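PDB 4XKY: dihydrodipicolinate synthase from Bacteroides thetaiotaomicron, which probably condenses pyruvate, held as a Schiff base, with aspartate semialdehyde on the diaminopimelate route to lysine, or carries out a related aldolase-type lyase reaction. Local coordinates for residues M60-I63 and K64-R68; V241-I244 and S245-Y249. All blocks are in the same frame, centred on the assembly; numbering follows the deposited sequence.

Contact 1: residues M60-I63 and K64-R68; sequences MEMI and KNTCR
Asn-65 folds back onto Glu-61, and Thr-66 onto Met-62, and together the two pairs illustrate how a side chain can add a second donor to a backbone carbonyl that already has one. In Asn-65, CG stands beside the backbone N (chi1 -77°), which brings the amide back over Glu-61. ND2 donates to Glu-61 O at 3.0 Å, with the acceptor lying almost in the amide plane. The helical bond from Asn-65 N reaches the same Glu-61 O from the opposite face of the carbonyl, so the oxygen is gripped by two donors of one residue. The other end of the amide is engaged as well: Arg-68 NH2 donates to Asn-65 OD1 at 2.8 Å along a nearly straight line (174°), in the plane of the guanidinium and on a lone pair of the oxygen. Held at both ends, the amide is likely to have little freedom to flip.

Thr-66 repeats the scheme one residue on. Its OG1 donates to Met-62 O at 2.8 Å, while its N approaches that oxygen from the other face. The Met-62 chain, bent at chi2 (60°), crosses the threonine obliquely and sets CE 3.5 Å from Thr-66 OG1. The Lys-64 chain also runs back toward the N-terminal end of the helix, its CG resting 3.3 Å from Met-60 O and its NZ 3.9 Å from Met-60 CB. The Glu-61 carboxylate lies near this ammonium group without touching it.

The turns belong to helix 56-70 of the beta-alpha-beta unit between strands 42-44 and 76-79 of the TIM barrel. Met-62 and Asn-65 pack on Leu-27 of helix 24-36, Asn-65 also on Leu-22 of strand 21-22, and Met-60 and Ile-63 on Leu-91 and Leu-94 of helix 85-97.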
loop_
_atom_site.group_PDB
_atom_site.type_symbol
_atom_site.label_atom_id
_atom_site.label_comp_id
_atom_site.label_asym_id
_atom_site.label_seq_id
_atom_site.Cartn_x
_atom_site.Cartn_y
_atom_site.Cartn_z
ATOM N N MET A 60 -24.085 -3.379 21.628
ATOM C CA MET A 60 -24.423 -3.652 23.031
ATOM C C MET A 60 -25.443 -4.775 23.170
ATOM O O MET A 60 -25.288 -5.638 24.024
ATOM C CB MET A 60 -24.882 -2.396 23.755
ATOM C CG MET A 60 -23.725 -1.424 23.930
ATOM S SD MET A 60 -24.019 0.129 24.813
ATOM C CE MET A 60 -25.573 0.702 24.128
ATOM N N GLU A 61 -26.454 -4.789 22.312
ATOM C CA GLU A 61 -27.434 -5.863 22.325
ATOM C C GLU A 61 -26.820 -7.224 21.999
ATOM O O GLU A 61 -27.217 -8.222 22.578
ATOM C CB GLU A 61 -28.578 -5.553 21.380
ATOM C CG GLU A 61 -29.338 -4.316 21.817
ATOM C CD GLU A 61 -30.522 -3.988 20.934
ATOM O OE1 GLU A 61 -30.702 -4.646 19.885
ATOM O OE2 GLU A 61 -31.255 -3.041 21.280
ATOM N N MET A 62 -25.848 -7.263 21.097
ATOM C CA MET A 62 -25.217 -8.519 20.773
ATOM C C MET A 62 -24.491 -9.058 21.994
ATOM O O MET A 62 -24.578 -10.229 22.281
ATOM C CB MET A 62 -24.234 -8.372 19.626
ATOM C CG MET A 62 -23.480 -9.649 19.219
ATOM S SD MET A 62 -24.573 -10.990 18.683
ATOM C CE MET A 62 -23.375 -12.253 18.278
ATOM N N ILE A 63 -23.744 -8.199 22.682
ATOM C CA ILE A 63 -23.046 -8.591 23.886
ATOM C C ILE A 63 -24.005 -9.109 24.961
ATOM O O ILE A 63 -23.790 -10.190 25.508
ATOM C CB ILE A 63 -22.243 -7.407 24.434
ATOM C CG1 ILE A 63 -21.072 -7.112 23.499
ATOM C CG2 ILE A 63 -21.712 -7.674 25.845
ATOM C CD1 ILE A 63 -20.464 -5.744 23.717
ATOM N N LYS A 64 -25.036 -8.320 25.271
ATOM C CA LYS A 64 -25.998 -8.678 26.311
ATOM C C LYS A 64 -26.703 -9.984 25.986
ATOM O O LYS A 64 -26.681 -10.908 26.785
ATOM C CB LYS A 64 -27.057 -7.594 26.502
ATOM C CG LYS A 64 -26.564 -6.241 27.022
ATOM C CD LYS A 64 -27.761 -5.414 27.523
ATOM C CE LYS A 64 -27.658 -3.913 27.269
ATOM N NZ LYS A 64 -28.008 -3.552 25.861
ATOM N N ASN A 65 -27.332 -10.080 24.822
ATOM C CA ASN A 65 -27.988 -11.351 24.456
ATOM C C ASN A 65 -27.041 -12.548 24.413
ATOM O O ASN A 65 -27.422 -13.642 24.822
ATOM C CB ASN A 65 -28.740 -11.243 23.126
ATOM C CG ASN A 65 -30.041 -10.515 23.267
ATOM O OD1 ASN A 65 -31.071 -11.112 23.588
ATOM N ND2 ASN A 65 -29.999 -9.202 23.095
ATOM N N THR A 66 -25.817 -12.370 23.898
ATOM C CA THR A 66 -24.890 -13.509 23.827
ATOM C C THR A 66 -24.559 -14.041 25.262
ATOM O O THR A 66 -24.555 -15.244 25.514
ATOM C CB THR A 66 -23.614 -13.180 23.042
ATOM O OG1 THR A 66 -23.940 -12.875 21.681
ATOM C CG2 THR A 66 -22.698 -14.373 23.046
ATOM N N CYS A 67 -24.288 -13.140 26.196
ATOM C CA CYS A 67 -23.983 -13.563 27.566
ATOM C C CYS A 67 -25.219 -14.190 28.212
ATOM O O CYS A 67 -25.099 -15.224 28.842
ATOM C CB CYS A 67 -23.483 -12.417 28.417
ATOM S SG CYS A 67 -21.939 -11.673 27.881
ATOM N N ARG A 68 -26.398 -13.597 28.013
ATOM C CA ARG A 68 -27.642 -14.154 28.558
ATOM C C ARG A 68 -27.854 -15.579 28.072
ATOM O O ARG A 68 -28.106 -16.495 28.866
ATOM C CB ARG A 68 -28.862 -13.309 28.154
ATOM C CG ARG A 68 -30.200 -13.920 28.589
ATOM C CD ARG A 68 -31.439 -13.125 28.178
ATOM N NE ARG A 68 -31.493 -12.944 26.732
ATOM C CZ ARG A 68 -31.859 -13.873 25.853
ATOM N NH1 ARG A 68 -32.239 -15.086 26.235
ATOM N NH2 ARG A 68 -31.839 -13.573 24.569
#

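Contact 2: residues V241-I244 and S245-Y249; sequences VMQI and SATIY
Val-241 O receives Ser-245 N at 3.1 Å, an ordinary alpha-helical bond in the last turns of helix 231-247, one of the helices that follow the final strand of the TIM barrel. Ser-245 OG is hydrogen-bonded to Glu-194 instead. Met-242 keeps the same pattern, its O accepting from Ala-246 N, and with Gln-243 and Ala-246 it also meets an aromatic side chain of a neighbouring subunit.

At Gln-243 the pattern loosens. The bond from Thr-247 N to Gln-243 O is weak, but Thr-247 OG1 donates to that oxygen at 2.6 Å, coming from above the carbonyl plane. The threonine can do so because OG1 sits between its own N and carbonyl carbon (chi1 63°), the crowded position. A valine here would probably leave Gln-243 O with little beyond the weak backbone bond, and would deprive the water that donates to OG1 of its acceptor.

Ile-244 O, next in line, takes two backbone donors: Ile-248 N at 2.7 Å, well aligned, and Thr-247 N at 3.2 Å from above the carbonyl plane. Helical i+4 and tighter i+3 bonds thus converge on one oxygen in the last turn. Tyr-249, whose OH is hydrogen-bonded to Glu-193, lies side by side with Ile-244 and points the same way. The isoleucine's CG2 touches both followers, 4.0 Å from Ile-248 CG1 and 3.9 Å from Tyr-249 CZ.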
loop_
_atom_site.group_PDB
_atom_site.type_symbol
_atom_site.label_atom_id
_atom_site.label_comp_id
_atom_site.label_asym_id
_atom_site.label_seq_id
_atom_site.Cartn_x
_atom_site.Cartn_y
_atom_site.Cartn_z
ATOM N N VAL A 241 -12.562 -28.368 4.534
ATOM C CA VAL A 241 -12.358 -26.961 4.835
ATOM C C VAL A 241 -11.970 -26.192 3.578
ATOM O O VAL A 241 -12.515 -25.118 3.339
ATOM C CB VAL A 241 -11.332 -26.744 5.958
ATOM C CG1 VAL A 241 -10.960 -25.274 6.091
ATOM C CG2 VAL A 241 -11.926 -27.212 7.275
ATOM N N MET A 242 -11.078 -26.725 2.738
ATOM C CA MET A 242 -10.673 -25.938 1.557
ATOM C C MET A 242 -11.784 -25.860 0.508
ATOM O O MET A 242 -11.882 -24.870 -0.218
ATOM C CB MET A 242 -9.339 -26.394 0.954
ATOM C CG MET A 242 -8.106 -26.135 1.825
ATOM S SD MET A 242 -7.933 -24.496 2.590
ATOM C CE MET A 242 -7.884 -23.491 1.102
ATOM N N GLN A 243 -12.651 -26.863 0.460
ATOM C CA GLN A 243 -13.811 -26.810 -0.419
ATOM C C GLN A 243 -14.821 -25.728 0.019
ATOM O O GLN A 243 -15.367 -25.006 -0.807
ATOM C CB GLN A 243 -14.492 -28.180 -0.478
ATOM C CG GLN A 243 -15.515 -28.255 -1.601
ATOM C CD GLN A 243 -16.219 -29.586 -1.659
ATOM O OE1 GLN A 243 -15.749 -30.558 -1.114
ATOM N NE2 GLN A 243 -17.369 -29.623 -2.305
ATOM N N ILE A 244 -15.067 -25.634 1.321
ATOM C CA ILE A 244 -15.955 -24.606 1.875
ATOM C C ILE A 244 -15.404 -23.250 1.480
ATOM O O ILE A 244 -16.117 -22.399 0.944
ATOM C CB ILE A 244 -16.032 -24.720 3.407
ATOM C CG1 ILE A 244 -16.861 -25.932 3.800
ATOM C CG2 ILE A 244 -16.631 -23.469 4.020
ATOM C CD1 ILE A 244 -16.539 -26.426 5.184
ATOM N N SER A 245 -14.111 -23.074 1.723
ATOM C CA SER A 245 -13.427 -21.818 1.398
ATOM C C SER A 245 -13.497 -21.429 -0.089
ATOM O O SER A 245 -13.659 -20.233 -0.443
ATOM C CB SER A 245 -11.968 -21.883 1.885
ATOM O OG SER A 245 -11.227 -20.766 1.428
ATOM N N ALA A 246 -13.352 -22.428 -0.956
ATOM C CA ALA A 246 -13.383 -22.214 -2.397
ATOM C C ALA A 246 -14.770 -21.951 -2.938
ATOM O O ALA A 246 -14.892 -21.300 -3.977
ATOM C CB ALA A 246 -12.816 -23.426 -3.112
ATOM N N THR A 247 -15.795 -22.505 -2.278
ATOM C CA THR A 247 -17.159 -22.556 -2.839
ATOM C C THR A 247 -18.219 -21.789 -2.056
ATOM O O THR A 247 -19.210 -21.387 -2.646
ATOM C CB THR A 247 -17.689 -23.994 -3.056
ATOM O OG1 THR A 247 -17.800 -24.706 -1.800
ATOM C CG2 THR A 247 -16.797 -24.751 -4.043
ATOM N N ILE A 248 -18.052 -21.592 -0.749
ATOM C CA ILE A 248 -19.031 -20.798 0.002
ATOM C C ILE A 248 -18.625 -19.342 0.092
ATOM O O ILE A 248 -19.485 -18.475 0.228
ATOM C CB ILE A 248 -19.271 -21.329 1.442
ATOM C CG1 ILE A 248 -19.664 -22.796 1.455
ATOM C CG2 ILE A 248 -20.361 -20.528 2.176
ATOM C CD1 ILE A 248 -20.980 -23.102 0.771
ATOM N N TYR A 249 -17.326 -19.051 0.084
ATOM C CA TYR A 249 -16.897 -17.704 0.368
ATOM C C TYR A 249 -16.588 -16.920 -0.901
ATOM O O TYR A 249 -16.192 -15.768 -0.802
ATOM C CB TYR A 249 -15.671 -17.701 1.265
ATOM C CG TYR A 249 -15.837 -18.423 2.591
ATOM C CD1 TYR A 249 -17.101 -18.577 3.203
ATOM C CD2 TYR A 249 -14.729 -18.936 3.247
ATOM C CE1 TYR A 249 -17.228 -19.237 4.420
ATOM C CE2 TYR A 249 -14.849 -19.592 4.461
ATOM C CZ TYR A 249 -16.092 -19.745 5.042
ATOM O OH TYR A 249 -16.190 -20.387 6.247
HETATM O O HOH W 1 -19.197 -26.781 -2.624
#

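Overall arrangement
Contact 1 and contact 2 show two settings for the same device, a side-chain donor added to the carbonyl four residues back: mid-helix in the outer layer of the barrel in 60-68, and near the C-terminal end of helix 231-247, beyond the barrel, in 241-249. They do not touch; their centres are 30 Å apart and their nearest atoms about 16 Å. Each nevertheless has one side chain within about 10 Å of Thr-48, a predicted pyruvate-binding residue. The side chain of Met-62 lies about 9 Å from that of Thr-48, and the side chain of Tyr-249 about 8 Å from that same threonine and about 12 Å from that of Val-208. Lys-164 is the predicted Schiff-base residue of this site.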